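Local atomic coordinates of 4-hydroxybenzoyl-CoA thioesterase (Staphylococcus aureus, PDB entry 6FDG), a protein that probably hydrolyses acyl-CoA thioesters, among them DHNA-CoA of the vitamin K2 pathway. Residues 6-11 / 30-35. Residues are numbered along the deposited sequence; the frame is centred on the assembly and turned at random.
Sequences TEIEAR and FEVARL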
loop_
_atom_site.group_PDB
_atom_site.type_symbol
_atom_site.label_atom_id
_atom_site.label_comp_id
_atom_site.label_asym_id
_atom_site.label_seq_id
_atom_site.Cartn_x
_atom_site.Cartn_y
_atom_site.Cartn_z
ATOM N N THR A 6 6.278 16.821 -12.480
ATOM C CA THR A 6 5.136 16.551 -11.683
ATOM C C THR A 6 5.413 16.822 -10.236
ATOM O O THR A 6 6.386 16.264 -9.667
ATOM C CB THR A 6 4.748 15.057 -11.833
ATOM O OG1 THR A 6 4.649 14.689 -13.205
ATOM C CG2 THR A 6 3.459 14.713 -11.103
ATOM N N GLU A 7 4.555 17.544 -9.541
ATOM C CA GLU A 7 4.734 17.786 -8.100
ATOM C C GLU A 7 3.909 16.738 -7.346
ATOM O O GLU A 7 2.732 16.501 -7.650
ATOM C CB GLU A 7 4.223 19.184 -7.745
ATOM C CG GLU A 7 5.052 20.287 -8.414
ATOM C CD GLU A 7 4.671 21.673 -7.846
ATOM O OE1 GLU A 7 4.957 21.904 -6.653
ATOM O OE2 GLU A 7 4.049 22.480 -8.575
ATOM N N ILE A 8 4.533 16.153 -6.328
ATOM C CA ILE A 8 3.920 15.187 -5.456
ATOM C C ILE A 8 4.176 15.603 -4.004
ATOM O O ILE A 8 5.306 15.912 -3.644
ATOM C CB ILE A 8 4.488 13.767 -5.728
ATOM C CG1 ILE A 8 4.245 13.373 -7.202
ATOM C CG2 ILE A 8 3.937 12.769 -4.703
ATOM C CD1 ILE A 8 4.763 11.979 -7.533
ATOM N N GLU A 9 3.152 15.575 -3.195
ATOM C CA GLU A 9 3.332 15.853 -1.756
ATOM C C GLU A 9 3.290 14.521 -1.029
ATOM O O GLU A 9 2.306 13.789 -1.124
ATOM C CB GLU A 9 2.199 16.754 -1.265
ATOM C CG GLU A 9 2.318 17.051 0.216
ATOM C CD GLU A 9 1.942 18.471 0.574
ATOM O OE1 GLU A 9 0.914 18.975 0.083
ATOM O OE2 GLU A 9 2.721 19.116 1.312
ATOM N N ALA A 10 4.354 14.195 -0.307
ATOM C CA ALA A 10 4.437 12.966 0.419
ATOM C C ALA A 10 3.316 12.831 1.407
ATOM O O ALA A 10 2.843 13.846 2.019
ATOM C CB ALA A 10 5.766 12.865 1.114
ATOM N N ARG A 11 2.850 11.627 1.674
ATOM C CA ARG A 11 1.794 11.342 2.636
ATOM C C ARG A 11 2.381 10.636 3.837
ATOM O O ARG A 11 3.304 9.865 3.730
ATOM C CB ARG A 11 0.738 10.403 1.987
ATOM C CG ARG A 11 -0.017 11.091 0.854
ATOM C CD ARG A 11 -0.756 10.076 0.033
ATOM N NE ARG A 11 -1.591 10.699 -0.974
ATOM C CZ ARG A 11 -2.437 10.070 -1.809
ATOM N NH1 ARG A 11 -2.568 8.808 -1.712
ATOM N NH2 ARG A 11 -3.180 10.822 -2.592
ATOM N N PHE A 30 6.531 7.135 -9.572
ATOM C CA PHE A 30 6.896 7.078 -11.012
ATOM C C PHE A 30 5.628 6.927 -11.816
ATOM O O PHE A 30 5.550 7.533 -12.911
ATOM C CB PHE A 30 7.833 5.952 -11.306
ATOM C CG PHE A 30 9.240 6.097 -10.767
ATOM C CD1 PHE A 30 9.775 7.238 -10.214
ATOM C CD2 PHE A 30 10.109 5.008 -10.940
ATOM C CE1 PHE A 30 11.115 7.301 -9.773
ATOM C CE2 PHE A 30 11.438 5.068 -10.562
ATOM C CZ PHE A 30 11.913 6.237 -9.959
ATOM N N GLU A 31 4.634 6.134 -11.376
ATOM C CA GLU A 31 3.375 6.014 -12.113
ATOM C C GLU A 31 2.659 7.326 -12.213
ATOM O O GLU A 31 2.173 7.694 -13.312
ATOM C CB GLU A 31 2.530 4.961 -11.422
ATOM C CG GLU A 31 1.108 4.907 -11.935
ATOM C CD GLU A 31 0.247 4.065 -10.973
ATOM O OE1 GLU A 31 -0.554 4.685 -10.142
ATOM O OE2 GLU A 31 0.250 2.806 -11.129
ATOM N N VAL A 32 2.522 8.045 -11.100
ATOM C CA VAL A 32 1.868 9.336 -11.116
ATOM C C VAL A 32 2.573 10.258 -12.124
ATOM O O VAL A 32 1.928 10.934 -12.935
ATOM C CB VAL A 32 1.855 9.946 -9.697
ATOM C CG1 VAL A 32 1.417 11.449 -9.694
ATOM C CG2 VAL A 32 0.942 9.161 -8.819
ATOM N N ALA A 33 3.855 10.289 -12.115
ATOM C CA ALA A 33 4.644 11.116 -13.030
ATOM C C ALA A 33 4.499 10.720 -14.451
ATOM O O ALA A 33 4.313 11.602 -15.333
ATOM C CB ALA A 33 6.088 11.164 -12.546
ATOM N N ARG A 34 4.559 9.429 -14.725
ATOM C CA ARG A 34 4.445 8.944 -16.073
ATOM C C ARG A 34 3.036 9.237 -16.675
ATOM O O ARG A 34 2.915 9.675 -17.820
ATOM C CB ARG A 34 4.639 7.378 -16.032
ATOM C CG ARG A 34 4.508 6.703 -17.336
ATOM C CD ARG A 34 4.911 5.235 -17.264
ATOM N NE ARG A 34 4.076 4.430 -16.410
ATOM C CZ ARG A 34 4.430 3.927 -15.241
ATOM N NH1 ARG A 34 3.546 3.079 -14.609
ATOM N NH2 ARG A 34 5.503 4.292 -14.562
ATOM N N LEU A 35 2.003 9.089 -15.867
ATOM C CA LEU A 35 0.640 9.376 -16.321
ATOM C C LEU A 35 0.520 10.899 -16.529
ATOM O O LEU A 35 -0.302 11.290 -17.438
ATOM C CB LEU A 35 -0.366 8.793 -15.345
ATOM C CG LEU A 35 -0.500 7.266 -15.385
ATOM C CD1 LEU A 35 -1.351 6.760 -14.200
ATOM C CD2 LEU A 35 -1.149 6.760 -16.680
#
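Val32 rests against Ile8 and Thr6, and Ala33 against Thr6, where helix 26-41 meets strand 2-9, the first of the chain; in this hotdog fold the helix lies in the concave side of the curved sheet. The N-to-C directions of the short segments 6-9 and 30-35 make 148°, nearer antiparallel than parallel, and their axes come within 8.7 Å. Val32 comes first and uses one methyl twice. With CG1 anti to its backbone N (chi1 169°), that branch meets Ile8 CD1 end to end, Val32 CG1 to Ile8 CD1 being 4.0 Å, and also reaches Thr6 CG2 at 4.1 Å from Val32 CG1. At Ile8, CD1 is anti to CA (chi2 -179°), which carries it out toward the helix. Arg11 of a second subunit also packs on Val32. One residue on, Ala33 lies where the backbones come nearest, its CA 5.6 Å from Thr6 CA. Its small side chain lets the strand in: Thr6 OG1 sits 3.6 Å from Ala33 CA and 3.9 Å from Ala33 CB, contacts of van der Waals kind. The same Ala33 methyl touches Val76 and Thr78 on the neighbouring strand 73-83. The hydroxyl of Thr6 is hydrogen-bonded to Asp36 OD2, farther along the helix. The chemistry is thus methyl packing beside one buried polar group, whose bond to Asp36 ties strand to helix and probably helps fix the threonine rotamer.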